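Side-chain contacts in cGAS/DncV-like nucleotidyltransferase in E. coli homolog (Rhodothermus marinus SG0.5JP17-172, PDB 6E0K), which makes the cyclic dinucleotide 3',3'-cUAMP from UTP and ATP as a second messenger of a CBASS antiphage defence system: residues 15-18 against 19-23; 26-29 against 30-34; 120-124 against 125-129. All blocks are in the same frame, centred on the assembly; numbering follows the deposited sequence.

The three contacts follow one another along the chain on the same side of its centre. Interaction 1 lies at the start of helix 18-32 and interaction 2 at its end, their centres about 17 Å apart. Interaction 3 is the turn of the hairpin formed by strands 119-122 and 127-138, centred about 12 Å from interaction 1 and 13 Å from interaction 2. Helix and hairpin meet along one side: Thr23 and Thr19 touch the turn at Tyr125 and Leu126, while Ile27 packs on Val121, Thr123 and Ala128. The helix therefore lies against the sheet of the nucleotidyltransferase domain whose strand 127-138 carries Asp129, a magnesium ligand.

Interaction 1 (15-18 against 19-23); sequences GATT and TAKKT
Lys21 lies back along the chain over Thr17. Its CB and CG stay close to the carbonyl oxygen of Thr17, with CG 3.5 Å from Thr17 O; CD passes between that oxygen and the threonine hydroxyl, and the straight chain carries CE and NZ on to Thr17 OG1, each 3.8 Å from it. NZ passes the hydroxyl without a hydrogen bond, and the two side chains cross at a slant. With CG anti to the carbonyl carbon (chi1 -78°) and the rest extended, the lysine is led backward over the first turn.

The backbone supplies the firmer links. Lys21 N donates to Thr17 O at 2.9 Å, and Lys22 N to Thr18 O at 3.1 Å. Lys22 CG, set by chi1, also lies 3.3 Å from Thr18 O; the chain beyond it bends away. A water donates a hydrogen bond to Ala16 O and accepts one from Ala20 N. Thr19 O is gripped from opposite faces of its plane by Thr23 N and by Thr23 OG1, the latter at 2.8 Å. Thr23 OG1 also pairs with Leu126 N, while Ala20 rests on Val61. These bonds make up the N-terminal first turns of helix 18-32, where the Ala20 side chain is about 8 Å from that of Ser48, which binds ATP, and about 9 Å from that of Asp60, a magnesium ligand of the nucleotidyltransferase domain.

Interaction 2 (26-29 against 30-34); sequences SIRA and ALDRY
With CG anti to the carbonyl carbon (chi1 -72°) and an extended chain as far as NE, Arg33 reaches back over the preceding turn to Ala29, and the turn at chi4 (71°) brings NH1 round to the alanine carbonyl. Asp32, its CG likewise anti to the carbonyl carbon, lies alongside Arg28, whose CG is anti to the backbone N; the two side chains point the same way. This is the C-terminal end of helix 18-32 in the nucleotidyltransferase domain, where late carbonyls begin to take side-chain and water partners besides the usual amides.

The regular part holds through Ala30 N to Ser26 O, Leu31 N to Ile27 O and Asp32 N to Arg28 O, the last at 2.9 Å. Arg28 O also accepts from a water that donates in turn to Asp32 OD1 at 2.8 Å, so the water ties the carboxylate to the turn before it. The charged ends of the Arg28-Asp32 pair do not meet: Arg28 NE and Asp32 OD2 are 6.0 Å apart, and the nearer approach is Arg28 CG to Asp32 OD2 at 4.0 Å. Each has its polar partner in the surrounding fold, Asp32 OD1 in a salt bridge with Lys40 NZ and Arg28 NH2 hydrogen-bonded to Val43 O.

On the inward side, Ala30 CB sits 3.4 Å from Ile27 O, and Leu31 CG is equally near that oxygen. Ile27 and Leu31 press on Val43 and the strand 61-68, and Ala30 meets Tyr106 of helix 92-107.

Ala29 O receives Arg33 N only weakly; the shorter bond is from Arg33 NH1 at 2.9 Å, with the oxygen at the guanidinium edge, near its plane, and the donor well above the carbonyl plane.

Interaction 3 (120-124 against 125-129); sequences KVETT and YLPAD
The Tyr125 ring has Thr124 OG1 over one face, 3.5 Å from Tyr125 CD2, and Thr123 OG1 at its edge, near the ring plane. Thr124 and Tyr125 lie side by side and point the same way. The Asp129 carboxylate is met from above its plane by Lys120 NZ, in a salt bridge of 2.9 Å to OD1; the lysine reaches it through bends at chi3 and chi4. Asp129 OD1 is also hydrogen-bonded to Thr118 OG1.

Strands 119-122 and 127-138 form an antiparallel beta hairpin in the nucleotidyltransferase sheet, with Val121 and Ala128 a hydrogen-bonded pair: Val121 N donates to Ala128 O at 2.9 Å and Ala128 N to Val121 O at 2.8 Å. On the other face Lys120, a UTP-binding residue, is set beside Asp129, a magnesium ligand.

In the turn, Thr123 OG1 accepts from Tyr125 N at 2.9 Å and donates to Leu126 O at 2.7 Å; chi1 of 79° places it between its own backbone N and carbonyl carbon, facing both partners. Glu122 OE1 lies 3.6 Å from Pro127 CG, while OE2 forms a salt bridge with Arg113.

Interaction 1 (15-18 against 19-23)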
ATOM      1  N   GLY A  15     -10.556  -7.080  -9.282  1.00 13.10           N
ATOM      2  CA  GLY A  15     -11.630  -6.154  -9.573  1.00 13.28           C
ATOM      3  C   GLY A  15     -11.305  -5.267 -10.763  1.00 14.34           C
ATOM      4  O   GLY A  15     -10.144  -5.080 -11.157  1.00 15.60           O
ATOM      5  N   ALA A  16     -12.356  -4.707 -11.350  1.00 15.95           N
ATOM      6  CA  ALA A  16     -12.159  -3.804 -12.472  1.00 13.58           C
ATOM      7  C   ALA A  16     -11.375  -2.576 -12.027  1.00 14.78           C
ATOM      8  O   ALA A  16     -11.469  -2.141 -10.876  1.00 17.75           O
ATOM      9  CB  ALA A  16     -13.503  -3.374 -13.052  1.00 18.16           C
ATOM     10  N   THR A  17     -10.594  -2.013 -12.954  1.00 13.91           N
ATOM     11  CA  THR A  17      -9.778  -0.841 -12.650  1.00 11.85           C
ATOM     12  C   THR A  17     -10.096   0.372 -13.508  1.00 11.67           C
ATOM     13  O   THR A  17      -9.451   1.408 -13.325  1.00 14.77           O
ATOM     14  CB  THR A  17      -8.280  -1.147 -12.807  1.00 17.52           C
ATOM     15  OG1 THR A  17      -7.987  -1.453 -14.176  1.00 24.35           O
ATOM     16  CG2 THR A  17      -7.857  -2.309 -11.914  1.00 20.94           C
ATOM     17  N   THR A  18     -11.049   0.277 -14.440  1.00 13.08           N
ATOM     18  CA  THR A  18     -11.310   1.387 -15.356  1.00 12.58           C
ATOM     19  C   THR A  18     -11.741   2.640 -14.606  1.00 14.86           C
ATOM     20  O   THR A  18     -11.257   3.744 -14.880  1.00 15.24           O
ATOM     21  CB  THR A  18     -12.380   0.974 -16.370  1.00 17.11           C
ATOM     22  OG1 THR A  18     -11.922  -0.172 -17.101  1.00 25.32           O
ATOM     23  CG2 THR A  18     -12.684   2.114 -17.340  1.00 24.18           C
ATOM     24  N   THR A  19     -12.653   2.490 -13.652  1.00 12.60           N
ATOM     25  CA  THR A  19     -13.161   3.654 -12.943  1.00 11.72           C
ATOM     26  C   THR A  19     -12.098   4.245 -12.020  1.00 13.89           C
ATOM     27  O   THR A  19     -12.018   5.475 -11.873  1.00 13.79           O
ATOM     28  CB  THR A  19     -14.438   3.256 -12.190  1.00 15.22           C
ATOM     29  OG1 THR A  19     -15.367   2.677 -13.120  1.00 15.60           O
ATOM     30  CG2 THR A  19     -15.094   4.455 -11.538  1.00 16.81           C
ATOM     31  N   ALA A  20     -11.242   3.399 -11.430  1.00 12.29           N
ATOM     32  CA  ALA A  20     -10.141   3.908 -10.613  1.00 10.64           C
ATOM     33  C   ALA A  20      -9.144   4.692 -11.456  1.00 13.19           C
ATOM     34  O   ALA A  20      -8.673   5.758 -11.042  1.00 12.88           O
ATOM     35  CB  ALA A  20      -9.452   2.745  -9.898  1.00 12.36           C
ATOM     36  N   LYS A  21      -8.832   4.197 -12.655  1.00 13.05           N
ATOM     37  CA  LYS A  21      -7.930   4.934 -13.534  1.00 12.89           C
ATOM     38  C   LYS A  21      -8.514   6.290 -13.922  1.00 11.97           C
ATOM     39  O   LYS A  21      -7.798   7.296 -13.939  1.00 13.51           O
ATOM     40  CB  LYS A  21      -7.603   4.098 -14.772  1.00 16.74           C
ATOM     41  CG  LYS A  21      -6.552   3.010 -14.470  1.00 28.62           C
ATOM     42  CD  LYS A  21      -6.308   2.085 -15.656  1.00 35.60           C
ATOM     43  CE  LYS A  21      -5.299   1.004 -15.296  1.00 44.15           C
ATOM     44  NZ  LYS A  21      -5.210  -0.059 -16.337  1.00 53.19           N
ATOM     45  N   LYS A  22      -9.815   6.347 -14.191  1.00 12.12           N
ATOM     46  CA  LYS A  22     -10.435   7.627 -14.522  1.00 11.39           C
ATOM     47  C   LYS A  22     -10.460   8.561 -13.326  1.00 13.37           C
ATOM     48  O   LYS A  22     -10.394   9.785 -13.504  1.00 12.18           O
ATOM     49  CB  LYS A  22     -11.862   7.425 -15.029  1.00 13.82           C
ATOM     50  CG  LYS A  22     -11.969   6.593 -16.287  1.00 22.76           C
ATOM     51  CD  LYS A  22     -11.152   7.173 -17.386  1.00 30.22           C
ATOM     52  CE  LYS A  22     -11.745   8.471 -17.875  1.00 33.01           C
ATOM     53  NZ  LYS A  22     -11.305   8.727 -19.271  1.00 33.73           N
ATOM     54  N   THR A  23     -10.564   8.011 -12.112  1.00 11.80           N
ATOM     55  CA  THR A  23     -10.470   8.842 -10.913  1.00 10.94           C
ATOM     56  C   THR A  23      -9.104   9.504 -10.837  1.00 14.71           C
ATOM     57  O   THR A  23      -8.985  10.709 -10.569  1.00 11.67           O
ATOM     58  CB  THR A  23     -10.733   7.990  -9.666  1.00 10.93           C
ATOM     59  OG1 THR A  23     -12.018   7.371  -9.780  1.00 12.18           O
ATOM     60  CG2 THR A  23     -10.701   8.844  -8.388  1.00 13.30           C
TER
HETATM   61  O   HOH W   1     -12.246   0.646 -10.640  1.00 16.38           O

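Interaction 2 (26-29 against 30-34)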
ATOM      1  N   SER A  26      -8.919  12.168 -13.393  1.00 11.60           N
ATOM      2  CA  SER A  26      -9.700  13.327 -12.958  1.00 13.05           C
ATOM      3  C   SER A  26      -8.916  14.215 -11.994  1.00 11.65           C
ATOM      4  O   SER A  26      -8.871  15.439 -12.170  1.00 13.21           O
ATOM      5  CB  SER A  26     -11.005  12.855 -12.312  1.00 14.77           C
ATOM      6  OG  SER A  26     -11.797  13.959 -11.905  1.00 14.57           O
ATOM      7  N   ILE A  27      -8.319  13.626 -10.948  1.00 11.32           N
ATOM      8  CA  ILE A  27      -7.494  14.414 -10.029  1.00 11.31           C
ATOM      9  C   ILE A  27      -6.376  15.119 -10.789  1.00 13.09           C
ATOM     10  O   ILE A  27      -6.095  16.306 -10.558  1.00 13.51           O
ATOM     11  CB  ILE A  27      -6.929  13.521  -8.913  1.00 12.91           C
ATOM     12  CG1 ILE A  27      -8.066  12.880  -8.091  1.00 16.13           C
ATOM     13  CG2 ILE A  27      -5.972  14.328  -8.031  1.00 14.18           C
ATOM     14  CD1 ILE A  27      -8.859  13.875  -7.268  1.00 16.49           C
ATOM     15  N   ARG A  28      -5.717  14.398 -11.701  1.00 12.19           N
ATOM     16  CA  ARG A  28      -4.641  15.003 -12.483  1.00 12.17           C
ATOM     17  C   ARG A  28      -5.153  16.189 -13.284  1.00 12.58           C
ATOM     18  O   ARG A  28      -4.500  17.236 -13.353  1.00 13.39           O
ATOM     19  CB  ARG A  28      -4.032  13.949 -13.409  1.00 16.56           C
ATOM     20  CG  ARG A  28      -2.948  14.463 -14.331  1.00 22.19           C
ATOM     21  CD  ARG A  28      -2.401  13.301 -15.154  1.00 30.30           C
ATOM     22  NE  ARG A  28      -1.471  12.488 -14.372  1.00 35.06           N
ATOM     23  CZ  ARG A  28      -1.200  11.211 -14.620  1.00 40.43           C
ATOM     24  NH1 ARG A  28      -1.798  10.590 -15.632  1.00 33.75           N
ATOM     25  NH2 ARG A  28      -0.334  10.556 -13.856  1.00 36.41           N
ATOM     26  N   ALA A  29      -6.329  16.046 -13.895  1.00 12.77           N
ATOM     27  CA  ALA A  29      -6.875  17.134 -14.689  1.00 13.49           C
ATOM     28  C   ALA A  29      -7.224  18.340 -13.823  1.00 13.07           C
ATOM     29  O   ALA A  29      -7.055  19.487 -14.250  1.00 14.69           O
ATOM     30  CB  ALA A  29      -8.106  16.632 -15.454  1.00 14.58           C
ATOM     31  N   ALA A  30      -7.715  18.099 -12.604  1.00 14.57           N
ATOM     32  CA  ALA A  30      -7.992  19.199 -11.685  1.00 15.81           C
ATOM     33  C   ALA A  30      -6.719  19.984 -11.385  1.00 13.06           C
ATOM     34  O   ALA A  30      -6.708  21.221 -11.404  1.00 17.58           O
ATOM     35  CB  ALA A  30      -8.611  18.654 -10.395  1.00 16.25           C
ATOM     36  N   LEU A  31      -5.624  19.276 -11.124  1.00 13.13           N
ATOM     37  CA  LEU A  31      -4.389  19.973 -10.776  1.00 14.32           C
ATOM     38  C   LEU A  31      -3.763  20.659 -11.985  1.00 16.26           C
ATOM     39  O   LEU A  31      -3.078  21.681 -11.830  1.00 15.97           O
ATOM     40  CB  LEU A  31      -3.411  19.000 -10.125  1.00 13.28           C
ATOM     41  CG  LEU A  31      -3.938  18.314  -8.858  1.00 18.15           C
ATOM     42  CD1 LEU A  31      -2.823  17.602  -8.135  1.00 21.81           C
ATOM     43  CD2 LEU A  31      -4.602  19.295  -7.918  1.00 20.01           C
ATOM     44  N   ASP A  32      -4.001  20.133 -13.193  1.00 14.47           N
ATOM     45  CA  ASP A  32      -3.488  20.783 -14.398  1.00 14.38           C
ATOM     46  C   ASP A  32      -4.079  22.172 -14.589  1.00 16.99           C
ATOM     47  O   ASP A  32      -3.460  23.026 -15.238  1.00 20.55           O
ATOM     48  CB  ASP A  32      -3.789  19.937 -15.640  1.00 16.06           C
ATOM     49  CG  ASP A  32      -2.830  18.781 -15.816  1.00 19.00           C
ATOM     50  OD1 ASP A  32      -1.691  18.863 -15.319  1.00 25.72           O
ATOM     51  OD2 ASP A  32      -3.204  17.791 -16.477  1.00 28.73           O
ATOM     52  N   ARG A  33      -5.275  22.419 -14.057  1.00 16.52           N
ATOM     53  CA  ARG A  33      -5.917  23.716 -14.244  1.00 18.80           C
ATOM     54  C   ARG A  33      -5.413  24.799 -13.296  1.00 21.65           C
ATOM     55  O   ARG A  33      -5.704  25.978 -13.523  1.00 25.38           O
ATOM     56  CB  ARG A  33      -7.429  23.546 -14.114  1.00 20.90           C
ATOM     57  CG  ARG A  33      -7.987  22.819 -15.322  1.00 21.91           C
ATOM     58  CD  ARG A  33      -9.327  22.164 -15.112  1.00 23.61           C
ATOM     59  NE  ARG A  33      -9.873  21.787 -16.413  1.00 24.29           N
ATOM     60  CZ  ARG A  33      -9.392  20.804 -17.170  1.00 27.62           C
ATOM     61  NH1 ARG A  33      -8.351  20.075 -16.760  1.00 25.99           N
ATOM     62  NH2 ARG A  33      -9.948  20.560 -18.352  1.00 29.99           N
ATOM     63  N   TYR A  34      -4.642  24.442 -12.279  1.00 19.52           N
ATOM     64  CA  TYR A  34      -4.179  25.374 -11.265  1.00 16.53           C
ATOM     65  C   TYR A  34      -2.832  25.973 -11.658  1.00 20.28           C
ATOM     66  O   TYR A  34      -2.039  25.352 -12.372  1.00 24.29           O
ATOM     67  CB  TYR A  34      -4.068  24.635  -9.932  1.00 16.23           C
ATOM     68  CG  TYR A  34      -3.910  25.504  -8.702  1.00 18.09           C
ATOM     69  CD1 TYR A  34      -5.001  26.172  -8.157  1.00 20.22           C
ATOM     70  CD2 TYR A  34      -2.682  25.614  -8.055  1.00 18.11           C
ATOM     71  CE1 TYR A  34      -4.867  26.949  -7.021  1.00 22.16           C
ATOM     72  CE2 TYR A  34      -2.541  26.394  -6.921  1.00 18.91           C
ATOM     73  CZ  TYR A  34      -3.639  27.049  -6.402  1.00 18.05           C
ATOM     74  OH  TYR A  34      -3.518  27.822  -5.273  1.00 24.35           O
TER
HETATM   75  O   HOH W   2      -1.688  17.460 -12.893  1.00 22.90           O

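Interaction 3 (120-124 against 125-129)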
ATOM      1  N   LYS A 120      -9.947  14.204   1.133  1.00 15.22           N
ATOM      2  CA  LYS A 120     -10.920  13.321   0.506  1.00 14.08           C
ATOM      3  C   LYS A 120     -11.677  14.079  -0.574  1.00 17.61           C
ATOM      4  O   LYS A 120     -12.152  15.196  -0.343  1.00 16.50           O
ATOM      5  CB  LYS A 120     -11.891  12.747   1.538  1.00 17.04           C
ATOM      6  CG  LYS A 120     -11.216  11.745   2.499  1.00 25.16           C
ATOM      7  CD  LYS A 120     -12.243  10.958   3.309  1.00 32.30           C
ATOM      8  CE  LYS A 120     -11.744   9.545   3.635  1.00 36.48           C
ATOM      9  NZ  LYS A 120     -10.376   9.553   4.223  1.00 39.37           N
ATOM     10  N   VAL A 121     -11.767  13.480  -1.756  1.00 13.78           N
ATOM     11  CA  VAL A 121     -12.367  14.127  -2.910  1.00 12.66           C
ATOM     12  C   VAL A 121     -13.424  13.206  -3.493  1.00 13.78           C
ATOM     13  O   VAL A 121     -13.132  12.046  -3.802  1.00 16.96           O
ATOM     14  CB  VAL A 121     -11.310  14.462  -3.976  1.00 15.18           C
ATOM     15  CG1 VAL A 121     -11.961  15.133  -5.164  1.00 18.41           C
ATOM     16  CG2 VAL A 121     -10.194  15.327  -3.370  1.00 16.91           C
ATOM     17  N   GLU A 122     -14.646  13.716  -3.640  1.00 12.93           N
ATOM     18  CA  GLU A 122     -15.703  13.011  -4.367  1.00 13.00           C
ATOM     19  C   GLU A 122     -15.611  13.404  -5.840  1.00 15.52           C
ATOM     20  O   GLU A 122     -15.989  14.517  -6.208  1.00 16.42           O
ATOM     21  CB  GLU A 122     -17.074  13.366  -3.797  1.00 17.53           C
ATOM     22  CG  GLU A 122     -17.194  13.112  -2.301  1.00 21.66           C
ATOM     23  CD  GLU A 122     -16.914  11.673  -1.930  1.00 38.19           C
ATOM     24  OE1 GLU A 122     -17.435  10.771  -2.630  1.00 34.03           O
ATOM     25  OE2 GLU A 122     -16.167  11.450  -0.944  1.00 43.55           O
ATOM     26  N   THR A 123     -15.098  12.500  -6.675  1.00 14.89           N
ATOM     27  CA  THR A 123     -15.069  12.744  -8.115  1.00 13.04           C
ATOM     28  C   THR A 123     -16.338  12.192  -8.761  1.00 14.12           C
ATOM     29  O   THR A 123     -17.193  11.590  -8.110  1.00 15.67           O
ATOM     30  CB  THR A 123     -13.835  12.124  -8.785  1.00 12.18           C
ATOM     31  OG1 THR A 123     -14.022  10.708  -8.974  1.00 12.89           O
ATOM     32  CG2 THR A 123     -12.538  12.375  -7.969  1.00 13.99           C
ATOM     33  N   THR A 124     -16.469  12.402 -10.074  1.00 12.40           N
ATOM     34  CA  THR A 124     -17.566  11.801 -10.826  1.00 11.60           C
ATOM     35  C   THR A 124     -17.344  10.327 -11.128  1.00 11.41           C
ATOM     36  O   THR A 124     -18.196   9.705 -11.770  1.00 14.43           O
ATOM     37  CB  THR A 124     -17.774  12.532 -12.148  1.00 14.02           C
ATOM     38  OG1 THR A 124     -16.557  12.452 -12.901  1.00 16.02           O
ATOM     39  CG2 THR A 124     -18.127  13.986 -11.893  1.00 19.66           C
ATOM     40  N   TYR A 125     -16.215   9.761 -10.686  1.00 11.61           N
ATOM     41  CA  TYR A 125     -15.921   8.355 -10.863  1.00 12.17           C
ATOM     42  C   TYR A 125     -15.988   7.718  -9.483  1.00 11.92           C
ATOM     43  O   TYR A 125     -17.104   7.435  -8.997  1.00 16.27           O
ATOM     44  CB  TYR A 125     -14.573   8.203 -11.579  1.00 12.01           C
ATOM     45  CG  TYR A 125     -14.614   8.809 -12.965  1.00  9.90           C
ATOM     46  CD1 TYR A 125     -15.235   8.124 -14.003  1.00 11.97           C
ATOM     47  CD2 TYR A 125     -14.044  10.048 -13.227  1.00 10.33           C
ATOM     48  CE1 TYR A 125     -15.290   8.663 -15.275  1.00 10.51           C
ATOM     49  CE2 TYR A 125     -14.098  10.598 -14.500  1.00 12.40           C
ATOM     50  CZ  TYR A 125     -14.724   9.889 -15.519  1.00 10.21           C
ATOM     51  OH  TYR A 125     -14.787  10.401 -16.803  1.00 12.32           O
ATOM     52  N   LEU A 126     -14.869   7.493  -8.808  1.00 11.01           N
ATOM     53  CA  LEU A 126     -14.840   7.001  -7.438  1.00 12.58           C
ATOM     54  C   LEU A 126     -14.355   8.068  -6.469  1.00 12.43           C
ATOM     55  O   LEU A 126     -13.729   9.056  -6.867  1.00 12.53           O
ATOM     56  CB  LEU A 126     -13.919   5.775  -7.319  1.00 12.12           C
ATOM     57  CG  LEU A 126     -14.533   4.518  -7.924  1.00 14.10           C
ATOM     58  CD1 LEU A 126     -13.446   3.502  -8.189  1.00 15.45           C
ATOM     59  CD2 LEU A 126     -15.596   3.941  -7.002  1.00 18.04           C
ATOM     60  N   PRO A 127     -14.614   7.891  -5.178  1.00 12.95           N
ATOM     61  CA  PRO A 127     -13.997   8.769  -4.189  1.00 13.56           C
ATOM     62  C   PRO A 127     -12.497   8.542  -4.163  1.00 14.16           C
ATOM     63  O   PRO A 127     -12.013   7.419  -4.338  1.00 13.15           O
ATOM     64  CB  PRO A 127     -14.649   8.343  -2.866  1.00 16.48           C
ATOM     65  CG  PRO A 127     -15.858   7.547  -3.259  1.00 13.85           C
ATOM     66  CD  PRO A 127     -15.484   6.884  -4.551  1.00 15.27           C
ATOM     67  N   ALA A 128     -11.762   9.629  -3.962  1.00 14.15           N
ATOM     68  CA  ALA A 128     -10.317   9.603  -3.918  1.00 13.23           C
ATOM     69  C   ALA A 128      -9.850   9.989  -2.523  1.00 14.45           C
ATOM     70  O   ALA A 128     -10.379  10.919  -1.905  1.00 17.10           O
ATOM     71  CB  ALA A 128      -9.718  10.549  -4.962  1.00 16.33           C
ATOM     72  N   ASP A 129      -8.882   9.246  -2.018  1.00 14.48           N
ATOM     73  CA  ASP A 129      -8.204   9.575  -0.772  1.00 13.37           C
ATOM     74  C   ASP A 129      -6.828  10.082  -1.173  1.00 15.18           C
ATOM     75  O   ASP A 129      -5.990   9.302  -1.635  1.00 16.88           O
ATOM     76  CB  ASP A 129      -8.117   8.348   0.131  1.00 19.07           C
ATOM     77  CG  ASP A 129      -7.734   8.694   1.544  1.00 33.75           C
ATOM     78  OD1 ASP A 129      -8.353   9.616   2.119  1.00 34.66           O
ATOM     79  OD2 ASP A 129      -6.820   8.035   2.083  1.00 41.09           O
TER
HETATM   80  O   HOH W   3     -13.066  10.426  -0.576  1.00 26.49           O